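Side-chain contacts in N-formylglutamate amidohydrolase (Ralstonia eutropha, PDB 2Q7S), which binds a zinc ion and probably hydrolyses N-formylglutamate to glutamate and formate: residues L26-P31 / E63-V68; A165-N170 / A283-R288; S186-A191 / R224-K229; D209-E214 / N245-E250. All blocks are in the same frame, centred on the assembly; numbering follows the deposited sequence.

From the N terminus, contact 1 is complete first, tying strand 26-30 to the loop that precedes strand 71-75. Contact 2 then opens on strand 166-174 and closes only at helix 267-289, near the C terminus. The wide loop it makes encloses both remaining contacts, and these two cross: the order along the chain is 186-191, 209-214, 224-229, 245-250, so contact 4 opens before contact 3 has closed. Contacts 1, 2 and 4 rest on the consecutive sheet strands 26-30, 166-174 and 244-252. Contact 3 joins two surface loops, and salt bridges from Arg224 to Asp209 and Glu212 link it to contact 4.

Contact 1: L26-P31 / E63-V68; sequences LVCDSP and EAVPRV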
# COMPACT_ATOMS: atom_id res chain seq x y z
N LEU A 26 6.97 14.42 -2.61
CA LEU A 26 6.78 13.25 -1.78
C LEU A 26 5.33 12.88 -1.97
O LEU A 26 4.41 13.59 -1.53
CB LEU A 26 7.07 13.59 -0.33
CG LEU A 26 6.74 12.46 0.64
CD1 LEU A 26 7.73 11.35 0.48
CD2 LEU A 26 6.70 13.03 2.07
N VAL A 27 5.10 11.76 -2.64
CA VAL A 27 3.73 11.31 -2.94
C VAL A 27 3.59 9.95 -2.25
O VAL A 27 4.42 9.06 -2.46
CB VAL A 27 3.51 11.16 -4.45
CG1 VAL A 27 2.11 10.57 -4.77
CG2 VAL A 27 3.73 12.48 -5.13
N CYS A 28 2.54 9.80 -1.44
CA CYS A 28 2.37 8.61 -0.60
C CYS A 28 1.00 7.99 -0.85
O CYS A 28 0.01 8.71 -0.90
CB CYS A 28 2.57 8.96 0.87
SG CYS A 28 4.18 9.59 1.24
N ASP A 29 0.94 6.67 -1.10
CA ASP A 29 -0.37 6.06 -1.18
C ASP A 29 -0.59 4.89 -0.20
O ASP A 29 0.32 4.18 0.08
CB ASP A 29 -0.77 5.73 -2.59
CG ASP A 29 -0.17 4.49 -3.09
OD1 ASP A 29 1.06 4.41 -3.07
OD2 ASP A 29 -0.95 3.62 -3.57
N SER A 30 -1.82 4.82 0.32
CA SER A 30 -2.28 3.75 1.21
C SER A 30 -3.40 3.03 0.40
O SER A 30 -4.62 3.36 0.51
CB SER A 30 -2.77 4.34 2.55
OG SER A 30 -3.34 3.41 3.47
N PRO A 31 -3.02 1.99 -0.35
CA PRO A 31 -4.02 1.28 -1.20
C PRO A 31 -4.96 0.31 -0.47
O PRO A 31 -5.94 -0.15 -1.05
CB PRO A 31 -3.14 0.49 -2.18
CG PRO A 31 -1.87 0.28 -1.43
CD PRO A 31 -1.65 1.46 -0.53
N GLU A 63 -0.81 10.38 8.68
CA GLU A 63 -1.45 11.71 8.52
C GLU A 63 -0.52 12.92 8.30
O GLU A 63 -0.90 13.82 7.62
CB GLU A 63 -2.37 12.03 9.71
CG GLU A 63 -1.65 12.11 11.01
CD GLU A 63 -2.32 12.99 12.02
OE1 GLU A 63 -3.56 13.16 11.96
OE2 GLU A 63 -1.59 13.50 12.91
N ALA A 64 0.70 12.90 8.84
CA ALA A 64 1.73 13.98 8.72
C ALA A 64 2.17 14.34 7.32
O ALA A 64 2.70 15.40 7.10
CB ALA A 64 2.97 13.59 9.47
N VAL A 65 2.02 13.41 6.39
CA VAL A 65 2.50 13.57 5.05
C VAL A 65 2.14 14.93 4.38
O VAL A 65 3.06 15.59 3.88
CB VAL A 65 2.08 12.33 4.17
CG1 VAL A 65 2.28 12.61 2.66
CG2 VAL A 65 2.91 11.14 4.56
N PRO A 66 0.82 15.32 4.31
CA PRO A 66 0.41 16.60 3.76
C PRO A 66 0.80 17.78 4.67
O PRO A 66 1.02 18.88 4.18
CB PRO A 66 -1.13 16.43 3.64
CG PRO A 66 -1.45 15.57 4.72
CD PRO A 66 -0.39 14.55 4.68
N ARG A 67 1.06 17.50 5.94
CA ARG A 67 1.47 18.53 6.90
C ARG A 67 2.90 18.95 6.68
O ARG A 67 3.29 19.96 7.16
CB ARG A 67 1.34 18.02 8.34
CG ARG A 67 -0.11 17.57 8.73
CD ARG A 67 -0.15 16.97 10.15
NE ARG A 67 -0.03 18.06 11.13
CZ ARG A 67 0.50 17.95 12.36
NH1 ARG A 67 0.88 16.79 12.85
NH2 ARG A 67 0.52 19.01 13.14
N VAL A 68 3.69 18.13 5.99
CA VAL A 68 5.06 18.45 5.71
C VAL A 68 5.28 18.73 4.22
O VAL A 68 6.40 18.90 3.80
CB VAL A 68 6.05 17.35 6.23
CG1 VAL A 68 5.81 17.11 7.71
CG2 VAL A 68 5.93 16.04 5.39
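Cys28 sets its sulfur against the branched end of Val65: SG lies 3.8 Å from Val65 CG1 and 3.9 Å from Val65 CG2, so both methyls share one polarisable sulfur on a short side chain. Leu26, two residues back on the same face of strand 26-30, adds a looser touch, its CD2 being 4.5 Å from Val65 CG1. With CG1 of Val65 anti to the backbone N (chi1 166°), that methyl leads toward the strand and meets both residues. Next outward, Leu72 of strand 71-75 touches both Cys28 and Val65, while Leu169 of strand 166-174 lies against Leu26 and Cys28. Backbone hydrogen bonds to strand 71-75 place strand 26-30 in the sheet, and its alternation puts Leu26 and Cys28 on this face; Val27 points the other way, onto helix 134-163. Val65 belongs to the segment between helix 58-61 and strand 71-75, whose Ala64 and Val68 pack on helix 267-289, so it is wedged between helix and sheet. A compact thiol suits a place where strand and loop come close, and a beta-branched valine offers two methyls. No hydrogen bond joins the segments, which implies that dispersion and exclusion of water hold this buried junction together.

Contact 2: A165-N170 / A283-R288; sequences AVWHLN and AEYVRR
The side chains of Trp167 and Val286 run alongside one another, pointing opposite ways, the valine methyls lying along the indole. Val286 CG2 stands 3.6 Å above the indole plane, displaced toward the rim, and comes within 3.8 Å of Trp167 CD2; the approach is oblique. The other methyl, Val286 CG1, lies beside the CE3-CZ3 rim, 3.8 Å from Trp167 CE3. Tyr285 meets the indole differently. Its side chain crosses that of Trp167 at about a right angle, and Trp167 NE1 comes to the edge of the phenol ring, near its plane, 4.1 Å from Tyr285 CE2. CG of Tyr285 is anti to the backbone N (chi1 178°), which carries the ring from the flank of the helix back toward the strand. In the fold, these residues join the layers of an alpha/beta sandwich: helix 267-289 lies over the face of the central mixed sheet to which Trp167 of strand 166-174 points. Helix 205-217 packs beside it, Leu207 touching both aromatic rings. The residue just before that helix, Glu204, takes hydrogen bonds from the polar ends of both aromatics, since Trp167 NE1 and Tyr285 OH each pair with its OE2. This oxygen is a shared acceptor, which probably restrains both rings, and a large flat residue with a single N-H is well suited to filling the layer while still ending on an acceptor. Val286 also rests on Pro25, just before strand 26-30.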
# COMPACT_ATOMS: atom_id res chain seq x y z
N ALA A 165 12.15 15.40 -9.90
CA ALA A 165 12.38 14.20 -9.14
C ALA A 165 11.08 13.89 -8.43
O ALA A 165 10.23 14.76 -8.25
CB ALA A 165 13.50 14.41 -8.14
N VAL A 166 10.94 12.65 -7.97
CA VAL A 166 9.83 12.26 -7.14
C VAL A 166 10.24 11.09 -6.22
O VAL A 166 11.06 10.22 -6.56
CB VAL A 166 8.57 11.91 -8.01
CG1 VAL A 166 8.83 10.68 -8.88
CG2 VAL A 166 7.32 11.74 -7.14
N TRP A 167 9.67 11.10 -5.04
CA TRP A 167 9.85 10.03 -4.06
C TRP A 167 8.47 9.56 -3.67
O TRP A 167 7.67 10.34 -3.11
CB TRP A 167 10.63 10.53 -2.84
CG TRP A 167 12.11 10.77 -3.09
CD1 TRP A 167 13.13 9.90 -2.85
CD2 TRP A 167 12.71 11.94 -3.66
NE1 TRP A 167 14.32 10.46 -3.21
CE2 TRP A 167 14.10 11.71 -3.72
CE3 TRP A 167 12.20 13.16 -4.15
CZ2 TRP A 167 14.98 12.64 -4.24
CZ3 TRP A 167 13.08 14.09 -4.66
CH2 TRP A 167 14.46 13.82 -4.70
N HIS A 168 8.16 8.32 -4.05
CA HIS A 168 6.89 7.68 -3.81
C HIS A 168 7.02 6.67 -2.65
O HIS A 168 7.91 5.85 -2.68
CB HIS A 168 6.47 6.97 -5.07
CG HIS A 168 5.32 6.04 -4.87
ND1 HIS A 168 5.34 4.74 -5.29
CD2 HIS A 168 4.12 6.24 -4.29
CE1 HIS A 168 4.18 4.17 -5.00
NE2 HIS A 168 3.42 5.07 -4.40
N LEU A 169 6.14 6.76 -1.64
CA LEU A 169 6.02 5.76 -0.55
C LEU A 169 4.68 5.02 -0.72
O LEU A 169 3.63 5.62 -0.79
CB LEU A 169 6.14 6.37 0.83
CG LEU A 169 7.35 7.27 1.16
CD1 LEU A 169 7.33 7.76 2.64
CD2 LEU A 169 8.67 6.57 0.82
N ASN A 170 4.76 3.71 -0.84
CA ASN A 170 3.63 2.80 -0.90
C ASN A 170 3.46 2.16 0.51
O ASN A 170 4.35 1.47 1.00
CB ASN A 170 3.96 1.75 -2.00
CG ASN A 170 2.81 0.85 -2.34
OD1 ASN A 170 2.87 -0.36 -2.09
ND2 ASN A 170 1.77 1.40 -2.93
N ALA A 283 10.81 14.74 4.52
CA ALA A 283 10.49 15.97 3.78
C ALA A 283 11.74 16.79 3.59
O ALA A 283 12.01 17.29 2.51
CB ALA A 283 9.38 16.82 4.47
N GLU A 284 12.54 16.88 4.64
CA GLU A 284 13.83 17.58 4.62
C GLU A 284 14.83 16.94 3.61
O GLU A 284 15.55 17.63 2.86
CB GLU A 284 14.43 17.55 6.01
CG GLU A 284 13.72 18.43 7.01
CD GLU A 284 14.38 18.41 8.39
OE1 GLU A 284 14.64 17.29 8.90
OE2 GLU A 284 14.67 19.48 8.96
N TYR A 285 14.89 15.62 3.63
CA TYR A 285 15.71 14.87 2.70
C TYR A 285 15.28 15.12 1.24
O TYR A 285 16.10 15.44 0.40
CB TYR A 285 15.68 13.39 3.06
CG TYR A 285 16.48 12.55 2.12
CD1 TYR A 285 17.82 12.30 2.34
CD2 TYR A 285 15.90 12.05 0.97
CE1 TYR A 285 18.55 11.55 1.44
CE2 TYR A 285 16.60 11.32 0.08
CZ TYR A 285 17.91 11.06 0.32
OH TYR A 285 18.57 10.34 -0.61
N VAL A 286 13.99 15.02 0.97
CA VAL A 286 13.42 15.34 -0.34
C VAL A 286 13.72 16.76 -0.83
O VAL A 286 14.07 16.92 -1.97
CB VAL A 286 11.90 15.02 -0.31
CG1 VAL A 286 11.12 15.68 -1.45
CG2 VAL A 286 11.74 13.54 -0.31
N ARG A 287 13.55 17.78 0.02
CA ARG A 287 13.81 19.16 -0.36
C ARG A 287 15.26 19.34 -0.72
O ARG A 287 15.60 20.08 -1.63
CB ARG A 287 13.45 20.15 0.78
CG ARG A 287 13.70 21.62 0.45
CD ARG A 287 12.96 22.55 1.44
NE ARG A 287 12.95 21.96 2.75
CZ ARG A 287 11.88 21.75 3.50
NH1 ARG A 287 10.67 22.16 3.15
NH2 ARG A 287 12.04 21.16 4.66
N ARG A 288 16.12 18.70 0.04
CA ARG A 288 17.56 18.76 -0.25
C ARG A 288 18.01 17.97 -1.50
O ARG A 288 19.12 18.17 -2.00
CB ARG A 288 18.33 18.25 0.95
CG ARG A 288 18.26 19.16 2.16
CD ARG A 288 18.72 18.40 3.40
NE ARG A 288 18.60 19.18 4.63
CZ ARG A 288 18.55 18.66 5.85
NH1 ARG A 288 18.66 17.34 6.05
NH2 ARG A 288 18.41 19.46 6.91

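Contact 3: S186-A191 / R224-K229; sequences SPRPLA and RNDPYK
The loop leading into strand 193-196 meets the loop leaving strand 222-224 where Leu190 rests on Pro227. Leu190 CD1 lies 3.7 Å from Pro227 CD, the two side chains crossing at about a right angle; CG anti to the backbone N (chi1 -172°) swings the leucine end toward the proline. A cis peptide precedes Pro227, so the chain bends sharply between it and Asp226. The polar half of the contact runs through water. Arg188 and Asp226 do not pair directly: NH1 of Arg188 is 4.7 Å from OD2 of Asp226, with their flat groups 70° apart. One water fills the interval, donating to Asp226 OD2 at 2.9 Å and to Ser186 OG at 2.6 Å, while accepting a longer bond from Arg188 NH1. Ser186 OG in turn gives its proton to Arg188 O at 2.7 Å, in the carbonyl plane and on a lone pair, which fixes the hydroxyl as an acceptor for the water. A second water joins the backbones, accepting from Ala191 N (3.1 Å) and donating to Asp226 O (2.7 Å). Tyr179 binds the other carboxylate oxygen, Asp226 OD1, and packs on Leu190 and Pro227. Short polar residues and prolines suit such bends, and the whole is a water-bridged pair of surface loops flanking the beta-alpha-beta crossover formed by the parallel strands 193-196 and 222-224 with helix 205-217.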
# COMPACT_ATOMS: atom_id res chain seq x y z
N SER A 186 10.97 -18.59 7.98
CA SER A 186 12.08 -17.69 8.24
C SER A 186 12.81 -18.08 9.52
O SER A 186 12.17 -18.29 10.54
CB SER A 186 11.57 -16.28 8.38
OG SER A 186 12.64 -15.39 8.62
N PRO A 187 14.16 -18.15 9.48
CA PRO A 187 14.93 -18.35 10.70
C PRO A 187 14.99 -17.07 11.55
O PRO A 187 15.55 -17.09 12.62
CB PRO A 187 16.32 -18.69 10.17
CG PRO A 187 16.42 -17.96 8.90
CD PRO A 187 15.04 -18.04 8.30
N ARG A 188 14.44 -15.97 11.02
CA ARG A 188 14.35 -14.67 11.67
C ARG A 188 12.91 -14.27 11.98
O ARG A 188 12.03 -14.43 11.12
CB ARG A 188 14.86 -13.58 10.71
CG ARG A 188 16.24 -13.77 10.23
CD ARG A 188 16.61 -12.82 9.08
NE ARG A 188 17.95 -13.16 8.62
CZ ARG A 188 18.22 -14.21 7.85
NH1 ARG A 188 17.25 -15.01 7.42
NH2 ARG A 188 19.48 -14.46 7.50
N PRO A 189 12.69 -13.57 13.11
CA PRO A 189 11.35 -12.98 13.26
C PRO A 189 11.07 -11.83 12.30
O PRO A 189 11.98 -11.05 11.92
CB PRO A 189 11.35 -12.45 14.69
CG PRO A 189 12.78 -12.21 15.01
CD PRO A 189 13.57 -13.23 14.23
N LEU A 190 9.80 -11.71 11.95
CA LEU A 190 9.27 -10.62 11.18
C LEU A 190 9.61 -9.28 11.84
O LEU A 190 9.43 -9.15 13.05
CB LEU A 190 7.76 -10.77 11.10
CG LEU A 190 7.09 -9.81 10.16
CD1 LEU A 190 7.55 -10.05 8.68
CD2 LEU A 190 5.59 -9.95 10.25
N ALA A 191 10.10 -8.32 11.05
CA ALA A 191 10.52 -7.02 11.59
C ALA A 191 9.27 -6.17 11.85
O ALA A 191 8.14 -6.49 11.41
CB ALA A 191 11.47 -6.33 10.64
N ARG A 224 14.98 -5.19 5.21
CA ARG A 224 14.81 -4.82 3.80
C ARG A 224 14.44 -6.08 3.05
O ARG A 224 15.06 -7.12 3.26
CB ARG A 224 16.11 -4.26 3.22
CG ARG A 224 16.55 -2.96 3.88
CD ARG A 224 17.70 -2.29 3.11
NE ARG A 224 18.30 -1.21 3.89
CZ ARG A 224 19.02 -0.22 3.37
NH1 ARG A 224 19.22 -0.16 2.06
NH2 ARG A 224 19.50 0.74 4.15
N ASN A 225 13.45 -5.98 2.18
CA ASN A 225 13.17 -7.03 1.16
C ASN A 225 12.92 -8.43 1.71
O ASN A 225 13.19 -9.44 1.04
CB ASN A 225 14.26 -7.01 0.09
CG ASN A 225 14.29 -5.67 -0.63
OD1 ASN A 225 13.35 -5.33 -1.33
ND2 ASN A 225 15.34 -4.88 -0.40
N ASP A 226 12.31 -8.47 2.89
CA ASP A 226 12.14 -9.69 3.68
C ASP A 226 10.91 -9.55 4.61
O ASP A 226 10.98 -8.86 5.63
CB ASP A 226 13.39 -9.92 4.50
CG ASP A 226 13.38 -11.25 5.25
OD1 ASP A 226 12.38 -11.99 5.13
OD2 ASP A 226 14.38 -11.55 5.95
N PRO A 227 9.77 -10.18 4.25
CA PRO A 227 9.47 -11.00 3.07
C PRO A 227 8.92 -10.20 1.88
O PRO A 227 8.68 -10.80 0.84
CB PRO A 227 8.41 -11.97 3.59
CG PRO A 227 7.65 -11.13 4.61
CD PRO A 227 8.58 -10.09 5.13
N TYR A 228 8.76 -8.89 2.02
CA TYR A 228 8.16 -8.04 1.00
C TYR A 228 9.16 -7.17 0.27
O TYR A 228 9.70 -6.20 0.84
CB TYR A 228 7.15 -7.10 1.64
CG TYR A 228 6.01 -7.81 2.30
CD1 TYR A 228 5.00 -8.37 1.56
CD2 TYR A 228 5.94 -7.91 3.68
CE1 TYR A 228 3.96 -9.00 2.17
CE2 TYR A 228 4.89 -8.55 4.29
CZ TYR A 228 3.91 -9.10 3.54
OH TYR A 228 2.85 -9.73 4.15
N LYS A 229 9.36 -7.48 -1.02
CA LYS A 229 10.29 -6.78 -1.89
C LYS A 229 9.65 -5.67 -2.70
O LYS A 229 10.36 -4.90 -3.33
CB LYS A 229 11.03 -7.77 -2.85
CG LYS A 229 11.66 -8.95 -2.18
CD LYS A 229 12.43 -9.86 -3.16
CE LYS A 229 13.58 -10.56 -2.43
NZ LYS A 229 14.55 -11.23 -3.36
O HOH W 1 14.11 -14.28 6.75
O HOH W 2 11.09 -9.30 8.33

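Contact 4: D209-E214 / N245-E250; sequences DLVERE and NSLQIE
Val211 turns CG1 anti to its own backbone nitrogen (chi1 170°), and its two methyls part toward Leu247 and Ile249 of the strand. Ile249 holds CG1 beside its backbone N (chi1 -54°) and runs extended from there, which carries CD1 up to the helix. The result is an even pair of touches: Val211 CG2 to Leu247 CD2 and Val211 CG1 to Ile249 CD1, each 4.4 Å. Leu247 and Ile249 are two residues apart, as side chains on one face of a strand must be, and the valine sits across both. Leu195 touches Val211 and Ile249, while Ile282 of helix 267-289 meets Val211, so aliphatic groups from four parts of the chain gather here. Outward on helix 205-217, Asp209 and Glu212 each form a salt bridge with Arg224, tying it to the end of strand 222-224. The opposite face of strand 244-252 is polar. Gln248 NE2 donates to Glu250 OE2 at 2.9 Å, close to the amide plane and onto the anti lone pair, though bent (148° at the hydrogen). Glu250 also touches His172, a zinc ligand, consistent with this bond helping to orient the carboxylate beside the metal site. The strand thus separates two chemistries: on the helix side no hydrogen bond crosses, so rather loosely spaced branched aliphatics meet through dispersion and exclusion of water, while Ser246, Gln248 and Glu250 lie on the other face.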
# COMPACT_ATOMS: atom_id res chain seq x y z
N ASP A 209 18.31 4.29 3.49
CA ASP A 209 19.25 4.36 4.61
C ASP A 209 18.67 5.26 5.70
O ASP A 209 18.70 4.91 6.88
CB ASP A 209 20.61 4.97 4.20
CG ASP A 209 21.51 4.01 3.39
OD1 ASP A 209 21.20 2.80 3.23
OD2 ASP A 209 22.56 4.49 2.92
N LEU A 210 18.15 6.42 5.28
CA LEU A 210 17.49 7.38 6.18
C LEU A 210 16.36 6.73 6.94
O LEU A 210 16.35 6.74 8.16
CB LEU A 210 16.97 8.61 5.40
CG LEU A 210 16.40 9.83 6.16
CD1 LEU A 210 17.15 10.16 7.47
CD2 LEU A 210 16.46 11.03 5.26
N VAL A 211 15.42 6.12 6.24
CA VAL A 211 14.23 5.55 6.89
C VAL A 211 14.63 4.44 7.87
O VAL A 211 14.17 4.40 9.02
CB VAL A 211 13.18 5.04 5.85
CG1 VAL A 211 12.08 4.25 6.54
CG2 VAL A 211 12.60 6.23 5.01
N GLU A 212 15.49 3.54 7.41
CA GLU A 212 15.97 2.45 8.26
C GLU A 212 16.61 2.97 9.57
O GLU A 212 16.34 2.48 10.64
CB GLU A 212 16.99 1.62 7.46
CG GLU A 212 17.64 0.49 8.22
CD GLU A 212 18.61 -0.26 7.32
OE1 GLU A 212 19.71 0.28 7.13
OE2 GLU A 212 18.26 -1.34 6.76
N ARG A 213 17.54 3.91 9.43
CA ARG A 213 18.30 4.47 10.55
C ARG A 213 17.38 5.20 11.53
O ARG A 213 17.45 5.00 12.73
CB ARG A 213 19.37 5.42 10.01
CG ARG A 213 20.14 6.22 11.08
CD ARG A 213 21.33 6.97 10.47
NE ARG A 213 20.95 7.95 9.43
CZ ARG A 213 21.25 7.87 8.12
NH1 ARG A 213 21.97 6.85 7.62
NH2 ARG A 213 20.83 8.83 7.29
N GLU A 214 16.51 6.05 11.01
CA GLU A 214 15.57 6.80 11.87
C GLU A 214 14.66 5.84 12.67
O GLU A 214 14.50 6.01 13.86
CB GLU A 214 14.75 7.80 11.05
CG GLU A 214 15.60 8.96 10.49
CD GLU A 214 16.05 9.93 11.58
OE1 GLU A 214 15.23 10.17 12.50
OE2 GLU A 214 17.21 10.42 11.54
N ASN A 245 11.63 7.57 -7.70
CA ASN A 245 11.96 6.64 -6.61
C ASN A 245 10.69 6.09 -6.00
O ASN A 245 9.74 6.82 -5.78
CB ASN A 245 12.78 7.37 -5.52
CG ASN A 245 14.04 8.02 -6.06
OD1 ASN A 245 15.06 7.35 -6.25
ND2 ASN A 245 13.93 9.29 -6.43
N SER A 246 10.70 4.81 -5.68
CA SER A 246 9.57 4.19 -5.03
C SER A 246 10.10 3.22 -3.94
O SER A 246 11.07 2.40 -4.15
CB SER A 246 8.71 3.45 -6.05
OG SER A 246 7.42 3.11 -5.58
N LEU A 247 9.43 3.28 -2.81
CA LEU A 247 9.72 2.44 -1.64
C LEU A 247 8.42 1.89 -1.03
O LEU A 247 7.55 2.66 -0.65
CB LEU A 247 10.47 3.29 -0.61
CG LEU A 247 10.92 2.56 0.67
CD1 LEU A 247 11.92 1.44 0.30
CD2 LEU A 247 11.53 3.61 1.63
N GLN A 248 8.28 0.57 -0.90
CA GLN A 248 7.11 0.01 -0.20
C GLN A 248 7.47 -0.08 1.28
O GLN A 248 8.53 -0.57 1.63
CB GLN A 248 6.76 -1.35 -0.76
CG GLN A 248 5.43 -1.88 -0.33
CD GLN A 248 4.95 -3.05 -1.17
OE1 GLN A 248 5.02 -3.03 -2.40
NE2 GLN A 248 4.45 -4.08 -0.50
N ILE A 249 6.61 0.42 2.17
CA ILE A 249 6.85 0.33 3.63
C ILE A 249 5.73 -0.43 4.33
O ILE A 249 4.53 -0.01 4.27
CB ILE A 249 6.95 1.75 4.30
CG1 ILE A 249 8.02 2.61 3.60
CG2 ILE A 249 7.22 1.59 5.81
CD1 ILE A 249 8.29 3.98 4.28
N GLU A 250 6.13 -1.48 5.06
CA GLU A 250 5.16 -2.36 5.74
C GLU A 250 5.34 -2.31 7.26
O GLU A 250 6.42 -2.48 7.73
CB GLU A 250 5.37 -3.81 5.28
CG GLU A 250 5.20 -4.03 3.80
CD GLU A 250 3.90 -4.66 3.43
OE1 GLU A 250 3.08 -4.96 4.33
OE2 GLU A 250 3.66 -4.82 2.22